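Local coordinates for protein mandelate racemase/muconate lactonizing enzyme (PDB 2QDD) that is of unknown function but binds magnesium and, as a member of the mandelate racemase/muconate lactonizing enzyme family in the enolase superfamily, probably acts on a carboxylate substrate, at residues Thr6-Phe11 / Leu38-Asp43; His88-Met93 / Pro106-Cys111. All blocks are in the same frame, centred on the assembly; numbering follows the deposited sequence.

Interaction 1: Thr6-Phe11 / Leu38-Asp43; sequences TRLTVF and LRIDTD
Thr9 and Arg39 face each other as a hydrogen-bonded pair of antiparallel strands: Thr9 N donates to Arg39 O at 2.9 Å and Arg39 N to Thr9 O at 2.8 Å. Arg7 and Asp41 form the next such pair, and at Thr6 and Arg7, both facing Asp41, a classic beta bulge interrupts the pairing: Thr6 N donates to Asp41 O at 2.8 Å, whereas Arg7 N makes only a weak bond to that oxygen.

The side chain of Arg39 leaves the backbone with CG anti to the backbone N (chi1 174°), runs straight through chi2 and bends at chi3, which lays it alongside Thr9. Its CB lies near Thr9 O. Farther out, NE makes a salt bridge to Asp41 OD1 at 3.4 Å, within its own strand. NH2 bonds to Thr9 OG1 at 3.2 Å, the hydroxyl tilted from the guanidinium plane, and also passes Thr9 CG2. NH1 approaches the edge of the Phe11 ring, whose CZ lies over one face of the guanidinium, the two planes nearly perpendicular. A water lies at the guanidinium edge, in its plane, 2.6 Å from Thr9 OG1, and probably donates to Asp41 OD1 and Arg39 O; its bond from Arg39 NE is weak. Asp41 OD2 is hydrogen-bonded to Thr47 OG1 of strand 47-52.

The other face is apolar: Leu8 CD2 meets Ile40 CG1 at 3.6 Å, and Leu38 CD1 touches Leu8 CB and Val10 CG2.

Both strands belong to the antiparallel sheet of the N-terminal capping domain, where they form the hairpin 5-22/29-42, flanked by strands 47-52 and 367-370. Helix 64-78 packs on Leu8 and Val10, and helix 101-119 on Leu38 and Ile40.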
ATOM      1  N   THR A   6      40.996  -8.435  31.088  1.00 41.39           N
ATOM      2  CA  THR A   6      42.347  -8.207  31.584  1.00 45.82           C
ATOM      3  C   THR A   6      43.363  -8.310  30.434  1.00 43.01           C
ATOM      4  O   THR A   6      44.351  -7.563  30.396  1.00 43.73           O
ATOM      5  CB  THR A   6      42.637  -9.173  32.782  1.00 47.14           C
ATOM      6  OG1 THR A   6      42.521  -8.450  34.014  1.00 48.15           O
ATOM      7  CG2 THR A   6      43.997  -9.859  32.701  1.00 52.14           C
ATOM      8  N   ARG A   7      43.078  -9.209  29.490  1.00 40.22           N
ATOM      9  CA  ARG A   7      43.942  -9.451  28.336  0.50 40.21           C
ATOM     10  C   ARG A   7      43.121  -9.955  27.147  1.00 39.30           C
ATOM     11  O   ARG A   7      42.245 -10.805  27.308  1.00 39.21           O
ATOM     12  CB  ARG A   7      45.011 -10.485  28.696  0.50 43.15           C
ATOM     13  CG  ARG A   7      46.391 -10.234  28.096  0.50 47.07           C
ATOM     14  CD  ARG A   7      47.513 -10.477  29.112  0.50 52.43           C
ATOM     15  NE  ARG A   7      47.178 -11.506  30.099  0.50 58.36           N
ATOM     16  CZ  ARG A   7      47.135 -11.310  31.416  0.50 59.75           C
ATOM     17  NH1 ARG A   7      46.811 -12.315  32.219  0.50 59.85           N
ATOM     18  NH2 ARG A   7      47.409 -10.117  31.932  0.50 56.50           N
ATOM     19  N   LEU A   8      43.417  -9.437  25.958  1.00 39.28           N
ATOM     20  CA  LEU A   8      42.937 -10.032  24.716  1.00 36.08           C
ATOM     21  C   LEU A   8      44.113 -10.507  23.879  1.00 37.19           C
ATOM     22  O   LEU A   8      45.035  -9.741  23.602  1.00 41.16           O
ATOM     23  CB  LEU A   8      42.094  -9.031  23.923  1.00 39.54           C
ATOM     24  CG  LEU A   8      41.009  -8.256  24.680  1.00 41.53           C
ATOM     25  CD1 LEU A   8      40.519  -7.104  23.862  1.00 44.06           C
ATOM     26  CD2 LEU A   8      39.856  -9.141  25.048  1.00 45.87           C
ATOM     27  N   THR A   9      44.077 -11.772  23.478  1.00 37.29           N
ATOM     28  CA  THR A   9      45.151 -12.353  22.682  1.00 35.48           C
ATOM     29  C   THR A   9      44.605 -12.908  21.378  1.00 36.46           C
ATOM     30  O   THR A   9      43.635 -13.669  21.366  1.00 37.56           O
ATOM     31  CB  THR A   9      45.897 -13.469  23.457  1.00 40.57           C
ATOM     32  OG1 THR A   9      46.187 -13.021  24.786  1.00 36.84           O
ATOM     33  CG2 THR A   9      47.203 -13.838  22.764  1.00 37.23           C
ATOM     34  N   VAL A  10      45.255 -12.525  20.285  1.00 38.12           N
ATOM     35  CA  VAL A  10      44.792 -12.816  18.934  1.00 33.41           C
ATOM     36  C   VAL A  10      45.751 -13.833  18.307  1.00 35.80           C
ATOM     37  O   VAL A  10      46.967 -13.663  18.364  1.00 36.36           O
ATOM     38  CB  VAL A  10      44.744 -11.511  18.092  1.00 32.09           C
ATOM     39  CG1 VAL A  10      44.278 -11.777  16.672  1.00 31.34           C
ATOM     40  CG2 VAL A  10      43.837 -10.490  18.753  1.00 28.56           C
ATOM     41  N   PHE A  11      45.192 -14.890  17.727  1.00 33.58           N
ATOM     42  CA  PHE A  11      45.961 -15.904  17.015  1.00 35.35           C
ATOM     43  C   PHE A  11      45.489 -15.946  15.573  1.00 35.72           C
ATOM     44  O   PHE A  11      44.348 -15.601  15.282  1.00 40.16           O
ATOM     45  CB  PHE A  11      45.758 -17.286  17.652  1.00 37.45           C
ATOM     46  CG  PHE A  11      46.236 -17.382  19.077  1.00 36.44           C
ATOM     47  CD1 PHE A  11      47.505 -17.870  19.363  1.00 39.38           C
ATOM     48  CD2 PHE A  11      45.416 -16.993  20.133  1.00 32.17           C
ATOM     49  CE1 PHE A  11      47.953 -17.960  20.679  1.00 42.03           C
ATOM     50  CE2 PHE A  11      45.857 -17.076  21.449  1.00 33.37           C
ATOM     51  CZ  PHE A  11      47.126 -17.563  21.722  1.00 40.79           C
ATOM     52  N   LEU A  38      40.444 -15.790  19.154  1.00 30.76           N
ATOM     53  CA  LEU A  38      40.610 -14.766  20.165  1.00 31.17           C
ATOM     54  C   LEU A  38      40.476 -15.379  21.555  1.00 31.84           C
ATOM     55  O   LEU A  38      39.547 -16.143  21.813  1.00 29.24           O
ATOM     56  CB  LEU A  38      39.591 -13.647  19.954  1.00 30.91           C
ATOM     57  CG  LEU A  38      39.473 -12.562  21.027  1.00 37.75           C
ATOM     58  CD1 LEU A  38      40.646 -11.581  21.015  1.00 35.46           C
ATOM     59  CD2 LEU A  38      38.174 -11.836  20.849  1.00 33.50           C
ATOM     60  N   ARG A  39      41.422 -15.051  22.433  1.00 33.27           N
ATOM     61  CA  ARG A  39      41.366 -15.459  23.834  1.00 33.17           C
ATOM     62  C   ARG A  39      41.125 -14.228  24.686  1.00 28.15           C
ATOM     63  O   ARG A  39      41.857 -13.249  24.577  1.00 29.82           O
ATOM     64  CB  ARG A  39      42.679 -16.140  24.255  1.00 32.55           C
ATOM     65  CG  ARG A  39      42.756 -16.459  25.747  1.00 40.59           C
ATOM     66  CD  ARG A  39      44.046 -17.157  26.134  1.00 45.48           C
ATOM     67  NE  ARG A  39      45.206 -16.274  26.073  1.00 52.93           N
ATOM     68  CZ  ARG A  39      46.458 -16.686  25.889  1.00 56.51           C
ATOM     69  NH1 ARG A  39      46.727 -17.981  25.744  1.00 54.65           N
ATOM     70  NH2 ARG A  39      47.444 -15.796  25.847  1.00 54.21           N
ATOM     71  N   ILE A  40      40.092 -14.283  25.521  1.00 28.64           N
ATOM     72  CA  ILE A  40      39.817 -13.219  26.482  1.00 35.51           C
ATOM     73  C   ILE A  40      40.112 -13.707  27.898  1.00 38.52           C
ATOM     74  O   ILE A  40      39.466 -14.639  28.392  1.00 36.63           O
ATOM     75  CB  ILE A  40      38.341 -12.719  26.407  1.00 34.66           C
ATOM     76  CG1 ILE A  40      37.992 -12.253  24.986  1.00 41.43           C
ATOM     77  CG2 ILE A  40      38.100 -11.616  27.432  1.00 32.87           C
ATOM     78  CD1 ILE A  40      36.725 -11.409  24.892  1.00 35.89           C
ATOM     79  N   ASP A  41      41.084 -13.067  28.545  1.00 35.19           N
ATOM     80  CA  ASP A  41      41.404 -13.354  29.937  1.00 36.41           C
ATOM     81  C   ASP A  41      40.741 -12.343  30.847  1.00 35.14           C
ATOM     82  O   ASP A  41      40.599 -11.174  30.487  1.00 37.06           O
ATOM     83  CB  ASP A  41      42.920 -13.343  30.162  1.00 35.99           C
ATOM     84  CG  ASP A  41      43.620 -14.498  29.470  1.00 38.18           C
ATOM     85  OD1 ASP A  41      44.574 -14.251  28.704  1.00 42.70           O
ATOM     86  OD2 ASP A  41      43.217 -15.656  29.693  1.00 47.68           O
ATOM     87  N   THR A  42      40.340 -12.802  32.026  1.00 39.28           N
ATOM     88  CA  THR A  42      39.800 -11.924  33.059  1.00 42.41           C
ATOM     89  C   THR A  42      40.685 -11.940  34.304  1.00 46.75           C
ATOM     90  O   THR A  42      41.600 -12.760  34.411  1.00 47.65           O
ATOM     91  CB  THR A  42      38.375 -12.332  33.469  1.00 43.05           C
ATOM     92  OG1 THR A  42      38.398 -13.660  33.997  1.00 40.41           O
ATOM     93  CG2 THR A  42      37.411 -12.266  32.284  1.00 42.21           C
ATOM     94  N   ASP A  43      40.390 -11.046  35.248  1.00 47.62           N
ATOM     95  CA  ASP A  43      41.181 -10.893  36.471  1.00 50.47           C
ATOM     96  C   ASP A  43      41.026 -12.056  37.459  1.00 50.23           C
ATOM     97  O   ASP A  43      41.832 -12.203  38.381  1.00 51.46           O
ATOM     98  CB  ASP A  43      40.875  -9.548  37.155  1.00 50.00           C
ATOM     99  CG  ASP A  43      39.466  -9.478  37.736  1.00 57.11           C
ATOM    100  OD1 ASP A  43      38.524 -10.011  37.115  1.00 57.15           O
ATOM    101  OD2 ASP A  43      39.296  -8.878  38.817  1.00 63.61           O
TER
HETATM  102  O   HOH W   1      44.182 -13.042  26.391  1.00 43.07           O

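Interaction 2: His88-Met93 / Pro106-Cys111; sequences HVNRVM and PIDMAC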
ATOM      1  N   HIS A  88      25.631  -5.002  27.204  1.00 31.69           N
ATOM      2  CA  HIS A  88      26.502  -3.840  27.397  1.00 30.69           C
ATOM      3  C   HIS A  88      27.803  -3.909  26.594  1.00 28.56           C
ATOM      4  O   HIS A  88      28.218  -2.914  26.008  1.00 29.62           O
ATOM      5  CB  HIS A  88      26.815  -3.639  28.878  1.00 30.53           C
ATOM      6  CG  HIS A  88      27.870  -2.610  29.132  1.00 35.57           C
ATOM      7  ND1 HIS A  88      27.637  -1.259  28.990  1.00 37.80           N
ATOM      8  CD2 HIS A  88      29.163  -2.733  29.513  1.00 33.73           C
ATOM      9  CE1 HIS A  88      28.741  -0.593  29.278  1.00 44.03           C
ATOM     10  NE2 HIS A  88      29.681  -1.464  29.599  1.00 43.40           N
ATOM     11  N   VAL A  89      28.434  -5.083  26.577  1.00 29.98           N
ATOM     12  CA  VAL A  89      29.634  -5.324  25.777  1.00 28.21           C
ATOM     13  C   VAL A  89      29.356  -5.077  24.289  1.00 30.39           C
ATOM     14  O   VAL A  89      30.155  -4.428  23.606  1.00 32.28           O
ATOM     15  CB  VAL A  89      30.210  -6.754  26.036  1.00 28.99           C
ATOM     16  CG1 VAL A  89      31.247  -7.158  24.979  1.00 30.78           C
ATOM     17  CG2 VAL A  89      30.826  -6.828  27.422  1.00 33.95           C
ATOM     18  N   ASN A  90      28.207  -5.566  23.812  1.00 31.54           N
ATOM     19  CA  ASN A  90      27.749  -5.319  22.441  1.00 27.58           C
ATOM     20  C   ASN A  90      27.526  -3.852  22.095  1.00 26.22           C
ATOM     21  O   ASN A  90      27.940  -3.397  21.024  1.00 29.86           O
ATOM     22  CB  ASN A  90      26.500  -6.138  22.131  1.00 32.81           C
ATOM     23  CG  ASN A  90      26.822  -7.587  21.833  1.00 38.24           C
ATOM     24  OD1 ASN A  90      27.057  -7.957  20.683  1.00 34.51           O
ATOM     25  ND2 ASN A  90      26.852  -8.413  22.872  1.00 46.97           N
ATOM     26  N   ARG A  91      26.891  -3.126  23.014  1.00 26.12           N
ATOM     27  CA  ARG A  91      26.711  -1.675  22.917  1.00 29.32           C
ATOM     28  C   ARG A  91      28.013  -0.890  22.778  1.00 30.02           C
ATOM     29  O   ARG A  91      28.119  -0.024  21.913  1.00 33.23           O
ATOM     30  CB  ARG A  91      25.907  -1.146  24.107  1.00 24.75           C
ATOM     31  CG  ARG A  91      24.419  -1.420  24.000  1.00 30.67           C
ATOM     32  CD  ARG A  91      23.623  -0.621  25.017  1.00 31.53           C
ATOM     33  NE  ARG A  91      23.725  -1.151  26.380  1.00 37.42           N
ATOM     34  CZ  ARG A  91      23.010  -2.166  26.870  1.00 44.16           C
ATOM     35  NH1 ARG A  91      22.121  -2.812  26.116  1.00 34.25           N
ATOM     36  NH2 ARG A  91      23.193  -2.543  28.132  1.00 33.86           N
ATOM     37  N   VAL A  92      28.987  -1.198  23.632  1.00 31.31           N
ATOM     38  CA  VAL A  92      30.327  -0.606  23.559  1.00 26.79           C
ATOM     39  C   VAL A  92      31.003  -0.856  22.205  1.00 31.03           C
ATOM     40  O   VAL A  92      31.463   0.094  21.566  1.00 32.29           O
ATOM     41  CB  VAL A  92      31.224  -1.074  24.743  1.00 28.73           C
ATOM     42  CG1 VAL A  92      32.678  -0.648  24.537  1.00 23.37           C
ATOM     43  CG2 VAL A  92      30.685  -0.514  26.068  1.00 22.20           C
ATOM     44  N   MET A  93      31.033  -2.118  21.765  1.00 28.51           N
ATOM     45  CA  MET A  93      31.538  -2.480  20.435  1.00 29.64           C
ATOM     46  C   MET A  93      30.864  -1.707  19.291  1.00 31.63           C
ATOM     47  O   MET A  93      31.544  -1.243  18.375  1.00 31.08           O
ATOM     48  CB  MET A  93      31.403  -3.985  20.179  1.00 29.64           C
ATOM     49  CG  MET A  93      32.276  -4.881  21.051  1.00 27.62           C
ATOM     50  SD  MET A  93      32.442  -6.543  20.362  1.00 29.29           S
ATOM     51  CE  MET A  93      30.821  -7.242  20.681  1.00 28.30           C
ATOM     52  N   PRO A 106      33.672 -13.022  17.125  1.00 26.98           N
ATOM     53  CA  PRO A 106      34.489 -13.747  18.120  1.00 27.13           C
ATOM     54  C   PRO A 106      34.611 -13.109  19.510  1.00 28.78           C
ATOM     55  O   PRO A 106      34.786 -13.838  20.485  1.00 30.65           O
ATOM     56  CB  PRO A 106      35.868 -13.826  17.455  1.00 30.99           C
ATOM     57  CG  PRO A 106      35.910 -12.695  16.518  1.00 28.22           C
ATOM     58  CD  PRO A 106      34.513 -12.551  16.003  1.00 24.94           C
ATOM     59  N   ILE A 107      34.524 -11.776  19.600  1.00 27.92           N
ATOM     60  CA  ILE A 107      34.518 -11.084  20.893  1.00 27.19           C
ATOM     61  C   ILE A 107      33.293 -11.444  21.729  1.00 30.75           C
ATOM     62  O   ILE A 107      33.408 -11.742  22.922  1.00 33.95           O
ATOM     63  CB  ILE A 107      34.619  -9.549  20.746  1.00 25.99           C
ATOM     64  CG1 ILE A 107      35.873  -9.165  19.955  1.00 29.84           C
ATOM     65  CG2 ILE A 107      34.630  -8.873  22.127  1.00 26.49           C
ATOM     66  CD1 ILE A 107      35.838  -7.786  19.342  1.00 26.81           C
ATOM     67  N   ASP A 108      32.127 -11.422  21.090  1.00 30.47           N
ATOM     68  CA  ASP A 108      30.872 -11.808  21.729  1.00 28.68           C
ATOM     69  C   ASP A 108      30.848 -13.284  22.151  1.00 26.94           C
ATOM     70  O   ASP A 108      30.386 -13.612  23.245  1.00 29.00           O
ATOM     71  CB  ASP A 108      29.699 -11.494  20.801  1.00 26.05           C
ATOM     72  CG  ASP A 108      28.370 -11.807  21.432  1.00 30.80           C
ATOM     73  OD1 ASP A 108      27.902 -11.009  22.274  1.00 38.11           O
ATOM     74  OD2 ASP A 108      27.799 -12.859  21.091  1.00 37.71           O
ATOM     75  N   MET A 109      31.357 -14.147  21.271  1.00 26.00           N
ATOM     76  CA  MET A 109      31.433 -15.601  21.469  1.00 27.91           C
ATOM     77  C   MET A 109      32.263 -15.961  22.708  1.00 29.77           C
ATOM     78  O   MET A 109      31.889 -16.848  23.480  1.00 30.66           O
ATOM     79  CB  MET A 109      32.057 -16.233  20.214  1.00 25.08           C
ATOM     80  CG  MET A 109      32.026 -17.745  20.123  1.00 29.28           C
ATOM     81  SD  MET A 109      32.707 -18.286  18.539  1.00 23.10           S
ATOM     82  CE  MET A 109      33.555 -19.736  19.071  1.00 43.68           C
ATOM     83  N   ALA A 110      33.376 -15.252  22.885  1.00 29.17           N
ATOM     84  CA  ALA A 110      34.281 -15.463  24.008  1.00 30.56           C
ATOM     85  C   ALA A 110      33.724 -14.948  25.330  1.00 27.28           C
ATOM     86  O   ALA A 110      34.018 -15.509  26.388  1.00 29.05           O
ATOM     87  CB  ALA A 110      35.625 -14.839  23.718  1.00 29.77           C
ATOM     88  N   CYS A 111      32.922 -13.887  25.271  1.00 29.10           N
ATOM     89  CA  CYS A 111      32.206 -13.392  26.449  1.00 23.29           C
ATOM     90  C   CYS A 111      31.074 -14.315  26.900  1.00 28.84           C
ATOM     91  O   CYS A 111      30.815 -14.432  28.102  1.00 27.67           O
ATOM     92  CB  CYS A 111      31.663 -11.992  26.197  1.00 28.67           C
ATOM     93  SG  CYS A 111      32.913 -10.695  26.118  1.00 41.01           S
TER
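Asn90 and Asp108 provide the polar link between two nearly antiparallel helical segments, 88-93 and 106-111, whose axes pass 10.7 Å apart at an angle of 161°. Asn90 ND2 donates to Asp108 OD1 at 2.9 Å, with an N-H...O angle of 165°. The acceptor lies close to the amide plane, but the amide reaches OD1 on its anti side and somewhat out of the carboxylate plane; the side chains cross at about a right angle. Asp108 extends with CG anti to its own nitrogen (chi1 -177°), which carries the carboxylate to the amide. Both groups are buried and have further partners: ND2 also bonds to Leu86 O, while Asp108 OD1 accepts from Thr275 OG1 and OD2 from Leu274 N. A leucine in place of Asn90 would probably leave Asp108 OD1 without its amide donor and Leu86 O without a side-chain partner, weakening the polar tie between the helices.

The apolar contacts involve two sulfur atoms. Met93 SD lies 3.7 Å from Ile107 CG2 and equally near Ile107 CB, the two side chains sliding past each other in opposite directions. One turn earlier on helix 86-96, Val89 CG1 meets Cys111 SG at 4.1 Å.

Helices 86-96 and 101-119 are consecutive in the chain and belong to the helical part of the N-terminal domain. Helix 64-78 packs against Met93 and Ile107 through Leu78, strand 29-42 lies against Ile107 and Cys111, and helix 274-287 of the barrel domain touches Asn90.

Interactions 1 and 2 belong to the same N-terminal domain, their centres about 13 Å apart, and meet through helix 101-119. Leu38 CD2 packs against Ile107 CG1 at 3.6 Å, and Ile40 CG1 against Ala110 CB at 3.7 Å, so helix 101-119 lies between the hairpin and helix 86-96 at this point. Both contacts lie away from the magnesium-binding residues Asp196, Glu220, Asp243 and Glu244, where no metal is bound in this chain. Interaction 2 nevertheless adjoins the barrel domain through helix 274-287, whereas interaction 1 is bordered by elements of the N-terminal domain and by the C-terminal strand 367-370.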